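Putative methyl-accepting chemotaxis signal transduction protein (Campylobacter jejuni subsp. jejuni serotype O:2, PDB 4XMR) probably serves as a chemoreceptor that senses amino acids through the tandem PAS sensory domain described here, which binds isoleucine. Local coordinates at residues Ser38-Leu43 / Leu157-Pro162; Asn77-Tyr82 / Leu136-Ile141. All coordinates share one frame; numbering follows the deposited sequence. Where two conformers were deposited one is given.

Interaction 1 (Ser38-Leu43 / Leu157-Pro162). With ILE (isoleucine), chain E.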
ATOM      1  N   SER B  38      10.887  -3.488  -2.956  0.58 10.90           N
ATOM      2  CA  SER B  38      10.838  -3.448  -4.415  0.58 10.49           C
ATOM      3  C   SER B  38      11.342  -2.113  -4.942  0.58 10.87           C
ATOM      4  O   SER B  38      12.099  -2.065  -5.916  0.58 12.01           O
ATOM      5  CB  SER B  38       9.428  -3.742  -4.934  0.58 11.46           C
ATOM      6  OG  SER B  38       9.074  -5.097  -4.671  0.58 13.68           O
ATOM      7  N   PHE B  39      10.937  -1.035  -4.284  1.00 10.44           N
ATOM      8  CA  PHE B  39      11.388   0.304  -4.645  1.00  9.13           C
ATOM      9  C   PHE B  39      12.913   0.377  -4.577  1.00  9.86           C
ATOM     10  O   PHE B  39      13.563   0.908  -5.475  1.00 10.16           O
ATOM     11  CB  PHE B  39      10.745   1.298  -3.670  1.00 10.36           C
ATOM     12  CG  PHE B  39      11.302   2.701  -3.726  1.00  9.97           C
ATOM     13  CD1 PHE B  39      10.744   3.649  -4.568  1.00 10.56           C
ATOM     14  CD2 PHE B  39      12.346   3.084  -2.891  1.00 11.46           C
ATOM     15  CE1 PHE B  39      11.224   4.953  -4.589  1.00 10.30           C
ATOM     16  CE2 PHE B  39      12.845   4.380  -2.913  1.00 10.83           C
ATOM     17  CZ  PHE B  39      12.277   5.318  -3.757  1.00 10.67           C
ATOM     18  N   THR B  40      13.477  -0.134  -3.491  1.00 10.18           N
ATOM     19  CA  THR B  40      14.915  -0.057  -3.271  1.00 10.76           C
ATOM     20  C   THR B  40      15.678  -0.877  -4.308  1.00 10.93           C
ATOM     21  O   THR B  40      16.715  -0.438  -4.809  1.00 11.39           O
ATOM     22  CB  THR B  40      15.255  -0.498  -1.825  1.00 12.16           C
ATOM     23  OG1 THR B  40      14.528   0.338  -0.917  1.00 13.02           O
ATOM     24  CG2 THR B  40      16.741  -0.351  -1.535  1.00 13.80           C
ATOM     25  N   ARG B  41      15.150  -2.047  -4.661  1.00 10.87           N
ATOM     26  CA  ARG B  41      15.751  -2.869  -5.713  1.00 11.26           C
ATOM     27  C   ARG B  41      15.723  -2.169  -7.067  1.00 11.61           C
ATOM     28  O   ARG B  41      16.686  -2.242  -7.834  1.00 12.29           O
ATOM     29  CB  ARG B  41      15.038  -4.216  -5.829  1.00 13.51           C
ATOM     30  CG  ARG B  41      15.429  -5.241  -4.770  1.00 19.06           C
ATOM     31  CD  ARG B  41      14.887  -6.619  -5.136  1.00 23.99           C
ATOM     32  NE  ARG B  41      13.450  -6.674  -4.918  1.00 36.54           N
ATOM     33  CZ  ARG B  41      12.893  -7.086  -3.787  1.00 31.85           C
ATOM     34  NH1 ARG B  41      13.658  -7.508  -2.785  1.00 34.42           N
ATOM     35  NH2 ARG B  41      11.576  -7.092  -3.665  1.00 31.73           N
ATOM     36  N   ALA B  42      14.613  -1.506  -7.377  1.00 10.12           N
ATOM     37  CA  ALA B  42      14.499  -0.786  -8.641  1.00  9.96           C
ATOM     38  C   ALA B  42      15.530   0.342  -8.704  1.00 10.32           C
ATOM     39  O   ALA B  42      16.174   0.561  -9.741  1.00 10.69           O
ATOM     40  CB  ALA B  42      13.086  -0.247  -8.825  1.00 10.47           C
ATOM     41  N   LEU B  43      15.676   1.065  -7.598  1.00  9.13           N
ATOM     42  CA  LEU B  43      16.643   2.151  -7.512  1.00  8.73           C
ATOM     43  C   LEU B  43      18.069   1.616  -7.712  1.00  9.77           C
ATOM     44  O   LEU B  43      18.843   2.185  -8.482  1.00 10.04           O
ATOM     45  CB  LEU B  43      16.486   2.879  -6.177  1.00  9.61           C
ATOM     46  CG  LEU B  43      17.437   4.038  -5.903  1.00 10.63           C
ATOM     47  CD1 LEU B  43      17.539   4.993  -7.087  1.00 11.23           C
ATOM     48  CD2 LEU B  43      16.933   4.788  -4.679  1.00 13.04           C
ATOM     49  N   LEU B 157      23.452   1.940  -1.054  1.00  9.41           N
ATOM     50  CA  LEU B 157      22.217   2.699  -1.204  1.00  9.97           C
ATOM     51  C   LEU B 157      21.392   2.593   0.067  1.00  9.24           C
ATOM     52  O   LEU B 157      21.254   1.495   0.627  1.00 11.08           O
ATOM     53  CB  LEU B 157      21.420   2.116  -2.357  1.00 10.59           C
ATOM     54  CG  LEU B 157      20.011   2.663  -2.562  1.00 11.93           C
ATOM     55  CD1 LEU B 157      20.062   4.115  -3.033  1.00 14.39           C
ATOM     56  CD2 LEU B 157      19.256   1.791  -3.556  1.00 12.87           C
ATOM     57  N   GLY B 158      20.829   3.712   0.517  1.00  9.62           N
ATOM     58  CA  GLY B 158      19.901   3.706   1.628  1.00  9.55           C
ATOM     59  C   GLY B 158      18.644   4.492   1.308  1.00  9.38           C
ATOM     60  O   GLY B 158      18.690   5.531   0.623  1.00 10.03           O
ATOM     61  N   VAL B 159      17.520   3.972   1.790  1.00  9.95           N
ATOM     62  CA  VAL B 159      16.218   4.614   1.664  1.00  9.36           C
ATOM     63  C   VAL B 159      15.586   4.684   3.050  1.00  8.82           C
ATOM     64  O   VAL B 159      15.396   3.639   3.689  1.00 10.43           O
ATOM     65  CB  VAL B 159      15.303   3.823   0.701  1.00 10.12           C
ATOM     66  CG1 VAL B 159      13.896   4.415   0.685  1.00 11.86           C
ATOM     67  CG2 VAL B 159      15.908   3.779  -0.705  1.00 10.84           C
ATOM     68  N   ASP B 160      15.283   5.894   3.520  1.00  9.90           N
ATOM     69  CA  ASP B 160      14.677   6.070   4.835  1.00 10.59           C
ATOM     70  C   ASP B 160      13.201   6.385   4.681  1.00 10.48           C
ATOM     71  O   ASP B 160      12.826   7.372   4.023  1.00 11.27           O
ATOM     72  CB  ASP B 160      15.306   7.232   5.619  1.00 10.97           C
ATOM     73  CG  ASP B 160      16.773   7.028   5.955  1.00 12.99           C
ATOM     74  OD1 ASP B 160      17.296   5.904   5.833  1.00 12.72           O
ATOM     75  OD2 ASP B 160      17.399   8.028   6.361  1.00 12.43           O
ATOM     76  N   ILE B 161      12.367   5.548   5.288  1.00 11.91           N
ATOM     77  CA  ILE B 161      10.929   5.777   5.337  1.00 12.35           C
ATOM     78  C   ILE B 161      10.551   6.034   6.805  1.00 13.51           C
ATOM     79  O   ILE B 161      10.922   5.258   7.672  1.00 14.75           O
ATOM     80  CB  ILE B 161      10.149   4.546   4.793  1.00 13.29           C
ATOM     81  CG1 ILE B 161      10.670   4.106   3.406  1.00 14.09           C
ATOM     82  CG2 ILE B 161       8.641   4.811   4.813  1.00 13.50           C
ATOM     83  CD1 ILE B 161      10.535   5.150   2.313  1.00 14.43           C
ATOM     84  N   PRO B 162       9.835   7.133   7.094  1.00 15.31           N
ATOM     85  CA  PRO B 162       9.469   7.375   8.496  1.00 16.16           C
ATOM     86  C   PRO B 162       8.661   6.212   9.061  1.00 16.07           C
ATOM     87  O   PRO B 162       7.733   5.726   8.406  1.00 15.85           O
ATOM     88  CB  PRO B 162       8.588   8.628   8.423  1.00 18.58           C
ATOM     89  CG  PRO B 162       9.044   9.324   7.174  1.00 19.94           C
ATOM     90  CD  PRO B 162       9.342   8.198   6.206  1.00 17.23           C
TER
HETATM   91  N   ILE E 301      19.296   7.804   8.280  1.00 18.04           N
HETATM   92  CA  ILE E 301      20.707   7.634   7.973  1.00 18.60           C
HETATM   93  C   ILE E 301      21.484   7.676   9.282  1.00 19.77           C
HETATM   94  O   ILE E 301      22.584   7.146   9.384  1.00 22.92           O
HETATM   95  CB  ILE E 301      21.209   8.708   6.971  1.00 16.76           C
HETATM   96  CG1 ILE E 301      22.575   8.307   6.410  1.00 19.03           C
HETATM   97  CG2 ILE E 301      21.248  10.090   7.609  1.00 21.05           C
HETATM   98  CD1 ILE E 301      23.028   9.145   5.227  1.00 21.36           C
HETATM   99  OXT ILE E 301      20.992   8.217  10.276  1.00 19.87           O

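Interaction 2 (Asn77-Tyr82 / Leu136-Ile141). With ILE (isoleucine), chain E.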
ATOM      1  N   ASN B  77       7.766   9.715  -1.940  1.00 12.76           N
ATOM      2  CA  ASN B  77       7.840  10.629  -0.798  1.00 13.88           C
ATOM      3  C   ASN B  77       8.680  10.052   0.353  1.00 13.14           C
ATOM      4  O   ASN B  77       8.299  10.128   1.516  1.00 14.75           O
ATOM      5  CB  ASN B  77       6.442  11.048  -0.310  1.00 15.98           C
ATOM      6  CG  ASN B  77       6.489  12.220   0.644  1.00 19.86           C
ATOM      7  OD1 ASN B  77       7.354  13.087   0.531  1.00 20.98           O
ATOM      8  ND2 ASN B  77       5.578  12.238   1.610  1.00 23.59           N
ATOM      9  N   ALA B  78       9.828   9.469   0.021  1.00 11.26           N
ATOM     10  CA  ALA B  78      10.748   8.989   1.053  1.00 10.35           C
ATOM     11  C   ALA B  78      11.353  10.172   1.818  1.00 10.58           C
ATOM     12  O   ALA B  78      11.403  11.292   1.306  1.00 12.74           O
ATOM     13  CB  ALA B  78      11.860   8.141   0.429  1.00 10.97           C
ATOM     14  N   LEU B  79      11.852   9.930   3.030  1.00 10.62           N
ATOM     15  CA  LEU B  79      12.439  11.015   3.807  1.00 11.29           C
ATOM     16  C   LEU B  79      13.851  11.348   3.314  1.00 11.15           C
ATOM     17  O   LEU B  79      14.178  12.509   3.094  1.00 12.83           O
ATOM     18  CB  LEU B  79      12.462  10.660   5.291  1.00 12.83           C
ATOM     19  CG  LEU B  79      12.831  11.838   6.187  1.00 14.03           C
ATOM     20  CD1 LEU B  79      11.684  12.852   6.179  1.00 16.52           C
ATOM     21  CD2 LEU B  79      13.147  11.352   7.596  1.00 17.21           C
ATOM     22  N   ASN B  80      14.686  10.324   3.167  1.00 10.63           N
ATOM     23  CA  ASN B  80      16.050  10.467   2.681  1.00 10.11           C
ATOM     24  C   ASN B  80      16.304   9.331   1.705  1.00  9.70           C
ATOM     25  O   ASN B  80      15.872   8.193   1.939  1.00 10.45           O
ATOM     26  CB  ASN B  80      17.073  10.288   3.814  1.00 10.83           C
ATOM     27  CG  ASN B  80      16.989  11.353   4.886  1.00 12.95           C
ATOM     28  OD1 ASN B  80      17.027  12.554   4.612  1.00 14.62           O
ATOM     29  ND2 ASN B  80      16.947  10.909   6.127  1.00 14.13           N
ATOM     30  N   VAL B  81      17.008   9.624   0.620  1.00  9.56           N
ATOM     31  CA  VAL B  81      17.484   8.603  -0.305  1.00  8.62           C
ATOM     32  C   VAL B  81      18.938   8.944  -0.583  1.00  8.97           C
ATOM     33  O   VAL B  81      19.237  10.094  -0.900  1.00 10.34           O
ATOM     34  CB  VAL B  81      16.653   8.571  -1.603  1.00  9.40           C
ATOM     35  CG1 VAL B  81      17.218   7.558  -2.576  1.00 10.81           C
ATOM     36  CG2 VAL B  81      15.198   8.260  -1.303  1.00 11.12           C
ATOM     37  N   TYR B  82      19.848   7.977  -0.458  1.00  8.78           N
ATOM     38  CA  TYR B  82      21.262   8.308  -0.447  1.00  9.32           C
ATOM     39  C   TYR B  82      22.157   7.180  -0.910  1.00  9.46           C
ATOM     40  O   TYR B  82      21.777   6.002  -0.873  1.00 10.56           O
ATOM     41  CB  TYR B  82      21.699   8.778   0.948  1.00 10.53           C
ATOM     42  CG  TYR B  82      21.217   7.918   2.087  1.00  9.91           C
ATOM     43  CD1 TYR B  82      19.975   8.151   2.663  1.00 10.73           C
ATOM     44  CD2 TYR B  82      22.003   6.888   2.603  1.00 10.08           C
ATOM     45  CE1 TYR B  82      19.517   7.378   3.719  1.00 11.49           C
ATOM     46  CE2 TYR B  82      21.559   6.110   3.662  1.00 11.55           C
ATOM     47  CZ  TYR B  82      20.317   6.363   4.214  1.00 10.92           C
ATOM     48  OH  TYR B  82      19.896   5.587   5.273  1.00 12.55           O
ATOM     49  N   LEU B 136      17.475  14.446  10.082  1.00 19.36           N
ATOM     50  CA  LEU B 136      16.176  15.092  10.242  1.00 21.33           C
ATOM     51  C   LEU B 136      15.485  14.765  11.561  1.00 22.38           C
ATOM     52  O   LEU B 136      14.417  15.303  11.858  1.00 23.71           O
ATOM     53  CB  LEU B 136      15.265  14.764   9.059  1.00 22.37           C
ATOM     54  CG  LEU B 136      15.795  15.293   7.723  1.00 22.21           C
ATOM     55  CD1 LEU B 136      14.893  14.853   6.572  1.00 24.37           C
ATOM     56  CD2 LEU B 136      15.935  16.812   7.748  1.00 26.35           C
ATOM     57  N   LYS B 137      16.095  13.881  12.344  1.00 20.22           N
ATOM     58  CA  LYS B 137      15.620  13.585  13.697  1.00 20.53           C
ATOM     59  C   LYS B 137      14.164  13.115  13.720  1.00 24.24           C
ATOM     60  O   LYS B 137      13.370  13.524  14.572  1.00 24.01           O
ATOM     61  CB  LYS B 137      15.834  14.783  14.628  1.00 23.97           C
ATOM     62  CG  LYS B 137      17.295  15.183  14.775  1.00 23.98           C
ATOM     63  CD  LYS B 137      18.112  14.068  15.415  1.00 21.64           C
ATOM     64  CE  LYS B 137      19.590  14.429  15.485  1.00 23.69           C
ATOM     65  NZ  LYS B 137      20.376  13.381  16.193  1.00 30.31           N
ATOM     66  N   GLN B 138      13.824  12.269  12.757  1.00 20.80           N
ATOM     67  CA  GLN B 138      12.574  11.530  12.788  1.00 20.03           C
ATOM     68  C   GLN B 138      12.926  10.062  12.853  1.00 18.19           C
ATOM     69  O   GLN B 138      13.963   9.642  12.341  1.00 17.21           O
ATOM     70  CB  GLN B 138      11.758  11.782  11.528  1.00 21.54           C
ATOM     71  CG  GLN B 138      11.254  13.196  11.360  1.00 23.44           C
ATOM     72  CD  GLN B 138      10.406  13.323  10.119  1.00 24.48           C
ATOM     73  OE1 GLN B 138       9.608  12.435   9.814  1.00 24.20           O
ATOM     74  NE2 GLN B 138      10.591  14.408   9.381  1.00 25.91           N
ATOM     75  N   TYR B 139      12.060   9.273  13.479  1.00 19.49           N
ATOM     76  CA  TYR B 139      12.272   7.837  13.502  1.00 18.92           C
ATOM     77  C   TYR B 139      12.033   7.269  12.117  1.00 17.70           C
ATOM     78  O   TYR B 139      11.015   7.557  11.476  1.00 17.47           O
ATOM     79  CB  TYR B 139      11.386   7.177  14.559  1.00 21.36           C
ATOM     80  CG  TYR B 139      11.731   7.702  15.927  1.00 25.38           C
ATOM     81  CD1 TYR B 139      12.781   7.157  16.652  1.00 27.18           C
ATOM     82  CD2 TYR B 139      11.047   8.783  16.471  1.00 28.14           C
ATOM     83  CE1 TYR B 139      13.119   7.652  17.897  1.00 32.89           C
ATOM     84  CE2 TYR B 139      11.380   9.286  17.712  1.00 34.56           C
ATOM     85  CZ  TYR B 139      12.416   8.713  18.419  1.00 34.54           C
ATOM     86  OH  TYR B 139      12.751   9.211  19.653  1.00 46.18           O
ATOM     87  N   VAL B 140      13.000   6.491  11.641  1.00 16.16           N
ATOM     88  CA  VAL B 140      12.929   5.927  10.303  1.00 15.48           C
ATOM     89  C   VAL B 140      13.255   4.443  10.309  1.00 15.18           C
ATOM     90  O   VAL B 140      13.941   3.930  11.205  1.00 16.55           O
ATOM     91  CB  VAL B 140      13.900   6.628   9.312  1.00 15.16           C
ATOM     92  CG1 VAL B 140      13.531   8.092   9.129  1.00 16.02           C
ATOM     93  CG2 VAL B 140      15.339   6.486   9.793  1.00 17.58           C
ATOM     94  N   ILE B 141      12.735   3.763   9.298  1.00 14.31           N
ATOM     95  CA  ILE B 141      13.196   2.437   8.946  1.00 13.84           C
ATOM     96  C   ILE B 141      14.002   2.606   7.672  1.00 13.44           C
ATOM     97  O   ILE B 141      13.553   3.271   6.717  1.00 13.67           O
ATOM     98  CB  ILE B 141      12.017   1.502   8.671  1.00 14.90           C
ATOM     99  CG1 ILE B 141      11.225   1.272   9.966  1.00 17.27           C
ATOM    100  CG2 ILE B 141      12.503   0.180   8.068  1.00 14.54           C
ATOM    101  CD1 ILE B 141       9.811   0.762   9.732  1.00 18.60           C
TER
HETATM  102  N   ILE E 301      19.296   7.804   8.280  1.00 18.04           N
HETATM  103  CA  ILE E 301      20.707   7.634   7.973  1.00 18.60           C
HETATM  104  C   ILE E 301      21.484   7.676   9.282  1.00 19.77           C
HETATM  105  O   ILE E 301      22.584   7.146   9.384  1.00 22.92           O
HETATM  106  CB  ILE E 301      21.209   8.708   6.971  1.00 16.76           C
HETATM  107  CG1 ILE E 301      22.575   8.307   6.410  1.00 19.03           C
HETATM  108  CG2 ILE E 301      21.248  10.090   7.609  1.00 21.05           C
HETATM  109  CD1 ILE E 301      23.028   9.145   5.227  1.00 21.36           C
HETATM  110  OXT ILE E 301      20.992   8.217  10.276  1.00 19.87           O

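Interaction 1 (Ser38-Leu43 / Leu157-Pro162)
Helix-on-sheet packing of the PAS (Cache-type) sensor module joins Phe39, Thr40 and Leu43 of the long helix 9-48 to Leu157 and Val159 of strand 152-162. The two segment axes pass 9.4 Å apart with their N-to-C directions at 147°, closer to antiparallel than to perpendicular, and no hydrogen bond links them, so the contact rests on van der Waals fit. Val159 packs against Phe39 and Thr40, with a longer contact to Leu43. Its CG1 meets Phe39 CE2 at 3.7 Å, while its CG2 lies in the plane of that ring, at the edge, and also reaches Thr40 OG1 at 3.7 Å. The Thr40 hydroxyl is already engaged with the carbonyl of Asn36 one turn back, which explains how a polar atom can sit against a valine methyl. One turn on, Leu43 CD2 touches Leu157 CD1 at 3.6 Å, and Leu157 CD2 fits against the backbone Thr40 O at 3.6 Å. With CG opposite the backbone N (chi1 179° in Leu43, 173° in Leu157), both leucines extend their branched ends into the interface. Strand alternation sends Asp160 to the other face of the sheet, where its OD2 accepts a 2.7 Å hydrogen bond from the amino N of the bound isoleucine; Asp160 OD1 is held by Tyr82 and Thr142. Around the contact, strands 80-84 and 139-149 flank strand 152-162 in the sheet, Phe39 stacks edge-to-face with Tyr72 of helix 58-76, and Ser75 of the second subunit packs on Phe39 as well.

Interaction 2 (Asn77-Tyr82 / Leu136-Ile141)
Leu79 meets Leu136, Gln138 and Val140 with its branched end, the main apolar contact between 77-82 and 136-141. Its CG is swung opposite the backbone N (chi1 -170°), and this extends the two methyls toward different partners. CD2 touches Val140 CG1 at 3.6 Å, the two side chains crossing at about a right angle, whereas CD1 lies 3.7 Å from Gln138 NE2, a van der Waals contact with the amide. Leu136 comes in alongside, running the opposite way, and its CD1 does the touching: it reaches Leu79 CG at 3.7 Å and also Asn80 OD1 at 3.7 Å. A single methyl thus spans two consecutive residues. The Asn80 amide is fixed by polar partners elsewhere: OD1 accepts from Gln94, while ND2 donates to Asp160 and Asp133, two acids of the ligand pocket. These bonds determine which end of the amide faces Leu136. Tyr82 turns its ring to the bound isoleucine. Its first torsion (chi1 46°) sets CG between the backbone N and carbonyl carbon, and the ligand's CD1 lies over the centre of one ring face, 3.6 Å above the plane. Beyond the ring, Tyr82 OH comes within 3.5 Å of the ligand CA and is hydrogen-bonded to Asp160. Trp115 meets the ring edge-to-face. In the backbone, a Schellman motif with Asn77 as its positive-phi C-prime residue ends helix 58-76, and a classic beta bulge follows, Leu79 and Asn80 both facing Asp160. Helix end and bulge lead into the strand carrying Tyr82, which lines the amino-acid pocket of this PAS-type (Cache) sensor domain, with Asn80 behind it bonded to two pocket acids.

How the interactions relate
The centres of interactions 1 and 2 lie about 11 Å apart, and both contacts reach the same six-stranded antiparallel sheet, where strand 152-162 runs between 80-84 and 139-149. In sequence, interaction 2 is nested within the loop closed by interaction 1: the order is 38-43, 77-82, 136-141, 157-162. They touch directly, through a backbone bond from Gly158 N to Tyr82 O (2.8 Å) and packing of Leu43 CD2 on Val81 CG1 (3.5 Å). Both also reach the bound isoleucine. The sheet therefore connects the ligand pocket to the long helix on its other face, a layout consistent with ligand binding being relayed toward that helix.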